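Succinylglutamatedesuccinylase/aspartoacylase (Rhodobacter sphaeroides 2.4.1, PDB 3CDX) probably acts as a metal-dependent hydrolase of the succinylglutamate desuccinylase/aspartoacylase family, cleaving non-peptide amide or ester bonds, and here binds a calcium ion. Local coordinates at residues Pro159-His164 / Glu180-Pro185. Sequence-based numbering, arbitrary orientation.
Sequences PSTNMH and EAFGAP
The methyl CG2 of T161 rests over one face of the F182 ring, 3.8 Å from its centroid and 30° off the ring normal, a CH-pi contact displaced toward one side of the ring. The nearest ring atom is accordingly F182 CD2, 3.3 Å from T161 CG2. The branching of T161 sets this up: with chi1 at 50°, CG2 lies anti to the carbonyl carbon and OG1 takes the tighter place between N and C, which lets one side chain present a methyl to the ring and a hydroxyl to a water. That water bridges the two segments, donating to T161 OG1 at 2.9 Å and accepting from the backbone N of A184 at 3.0 Å. T161 OG1 also hydrogen-bonds N187 OD1, so two partners meet the hydroxyl, consistent with the methyl being turned to the ring.

Further along, side chains of 184-185 meet the backbone of 159-160. A184 CB packs against the strand, 3.8 Å from S160 CA, while the ring of P185 reaches P159, its CD 3.4 Å from P159 O. The chain leaves the helix at G183, the first residue with non-helical, positive phi, before reaching A184. On the strand, S160 has its CB pointing away from 180-185, and its OG hydrogen-bonds T158 O, W319 NE1 and E214 O.

The whole illustrates how the end of a crossover helix is fitted to the strands it connects: strand 160-163, helix 169-182 and strand 186-189 form a beta-alpha-beta unit within the catalytic domain, the two strands parallel and paired through T161 and M163. F182 also packs on I233 and V236 of helix 223-239, and it touches T213 of strand 209-214, the antiparallel neighbour of strand 160-163.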
loop_
_atom_site.group_PDB
_atom_site.type_symbol
_atom_site.label_atom_id
_atom_site.label_comp_id
_atom_site.label_asym_id
_atom_site.label_seq_id
_atom_site.Cartn_x
_atom_site.Cartn_y
_atom_site.Cartn_z
ATOM N N PRO A 159 -30.418 5.651 -17.867
ATOM C CA PRO A 159 -31.340 5.036 -16.895
ATOM C C PRO A 159 -32.286 3.959 -17.465
ATOM O O PRO A 159 -33.069 4.201 -18.397
ATOM C CB PRO A 159 -32.088 6.214 -16.290
ATOM C CG PRO A 159 -31.134 7.478 -16.570
ATOM C CD PRO A 159 -30.407 7.135 -17.820
ATOM N N SER A 160 -32.262 2.804 -16.822
ATOM C CA SER A 160 -32.837 1.593 -17.370
ATOM C C SER A 160 -32.979 0.550 -16.283
ATOM O O SER A 160 -32.303 0.647 -15.223
ATOM C CB SER A 160 -31.890 1.050 -18.442
ATOM O OG SER A 160 -30.548 1.025 -17.949
ATOM N N THR A 161 -33.844 -0.441 -16.542
ATOM C CA THR A 161 -33.911 -1.667 -15.755
ATOM C C THR A 161 -33.256 -2.705 -16.624
ATOM O O THR A 161 -33.003 -2.470 -17.811
ATOM C CB THR A 161 -35.369 -2.146 -15.416
ATOM O OG1 THR A 161 -36.160 -2.172 -16.613
ATOM C CG2 THR A 161 -36.038 -1.226 -14.447
ATOM N N ASN A 162 -32.980 -3.863 -16.043
ATOM C CA ASN A 162 -32.416 -4.971 -16.814
ATOM C C ASN A 162 -32.854 -6.299 -16.233
ATOM O O ASN A 162 -33.351 -6.366 -15.110
ATOM C CB ASN A 162 -30.892 -4.898 -16.910
ATOM C CG ASN A 162 -30.236 -4.851 -15.546
ATOM O OD1 ASN A 162 -30.163 -5.850 -14.848
ATOM N ND2 ASN A 162 -29.770 -3.694 -15.171
ATOM N N MET A 163 -32.703 -7.338 -17.040
ATOM C CA MET A 163 -33.105 -8.699 -16.701
ATOM C C MET A 163 -32.405 -9.597 -17.723
ATOM O O MET A 163 -32.086 -9.147 -18.834
ATOM C CB MET A 163 -34.639 -8.863 -16.772
ATOM C CG MET A 163 -35.287 -8.262 -18.013
ATOM S SD MET A 163 -37.079 -8.485 -18.198
ATOM C CE MET A 163 -36.924 -10.210 -18.616
ATOM N N HIS A 164 -32.153 -10.846 -17.354
ATOM C CA HIS A 164 -31.699 -11.841 -18.340
ATOM C C HIS A 164 -32.873 -12.340 -19.166
ATOM O O HIS A 164 -34.045 -12.121 -18.814
ATOM C CB HIS A 164 -30.991 -13.000 -17.654
ATOM C CG HIS A 164 -29.802 -12.573 -16.872
ATOM N ND1 HIS A 164 -29.649 -12.853 -15.535
ATOM C CD2 HIS A 164 -28.727 -11.832 -17.229
ATOM C CE1 HIS A 164 -28.517 -12.327 -15.102
ATOM N NE2 HIS A 164 -27.941 -11.694 -16.110
ATOM N N GLU A 180 -41.882 -3.210 -16.922
ATOM C CA GLU A 180 -42.781 -2.211 -17.483
ATOM C C GLU A 180 -43.352 -1.319 -16.373
ATOM O O GLU A 180 -43.354 -0.088 -16.504
ATOM C CB GLU A 180 -43.916 -2.852 -18.337
ATOM C CG GLU A 180 -43.428 -3.398 -19.655
ATOM C CD GLU A 180 -44.487 -4.167 -20.463
ATOM O OE1 GLU A 180 -45.712 -3.922 -20.259
ATOM O OE2 GLU A 180 -44.081 -5.009 -21.318
ATOM N N ALA A 181 -43.822 -1.933 -15.288
ATOM C CA ALA A 181 -44.317 -1.179 -14.129
ATOM C C ALA A 181 -43.242 -0.260 -13.509
ATOM O O ALA A 181 -43.503 0.924 -13.230
ATOM C CB ALA A 181 -44.847 -2.132 -13.066
ATOM N N PHE A 182 -42.026 -0.787 -13.326
ATOM C CA PHE A 182 -40.924 0.038 -12.768
ATOM C C PHE A 182 -40.862 1.345 -13.592
ATOM O O PHE A 182 -40.775 2.418 -13.034
ATOM C CB PHE A 182 -39.573 -0.717 -12.782
ATOM C CG PHE A 182 -38.410 0.043 -12.116
ATOM C CD1 PHE A 182 -37.983 -0.294 -10.826
ATOM C CD2 PHE A 182 -37.751 1.083 -12.784
ATOM C CE1 PHE A 182 -36.888 0.413 -10.205
ATOM C CE2 PHE A 182 -36.671 1.787 -12.177
ATOM C CZ PHE A 182 -36.249 1.457 -10.891
ATOM N N GLY A 183 -40.932 1.236 -14.919
ATOM C CA GLY A 183 -41.119 2.419 -15.780
ATOM C C GLY A 183 -39.904 3.290 -16.010
ATOM O O GLY A 183 -40.011 4.533 -16.005
ATOM N N ALA A 184 -38.746 2.658 -16.221
ATOM C CA ALA A 184 -37.557 3.390 -16.657
ATOM C C ALA A 184 -37.667 3.566 -18.181
ATOM O O ALA A 184 -38.382 2.808 -18.838
ATOM C CB ALA A 184 -36.290 2.647 -16.277
ATOM N N PRO A 185 -36.976 4.556 -18.752
ATOM C CA PRO A 185 -37.156 4.710 -20.213
ATOM C C PRO A 185 -36.874 3.446 -20.992
ATOM O O PRO A 185 -37.552 3.216 -21.994
ATOM C CB PRO A 185 -36.150 5.804 -20.591
ATOM C CG PRO A 185 -35.866 6.532 -19.347
ATOM C CD PRO A 185 -36.108 5.602 -18.175
HETATM O O HOH W 1 -38.258 -0.219 -16.699
#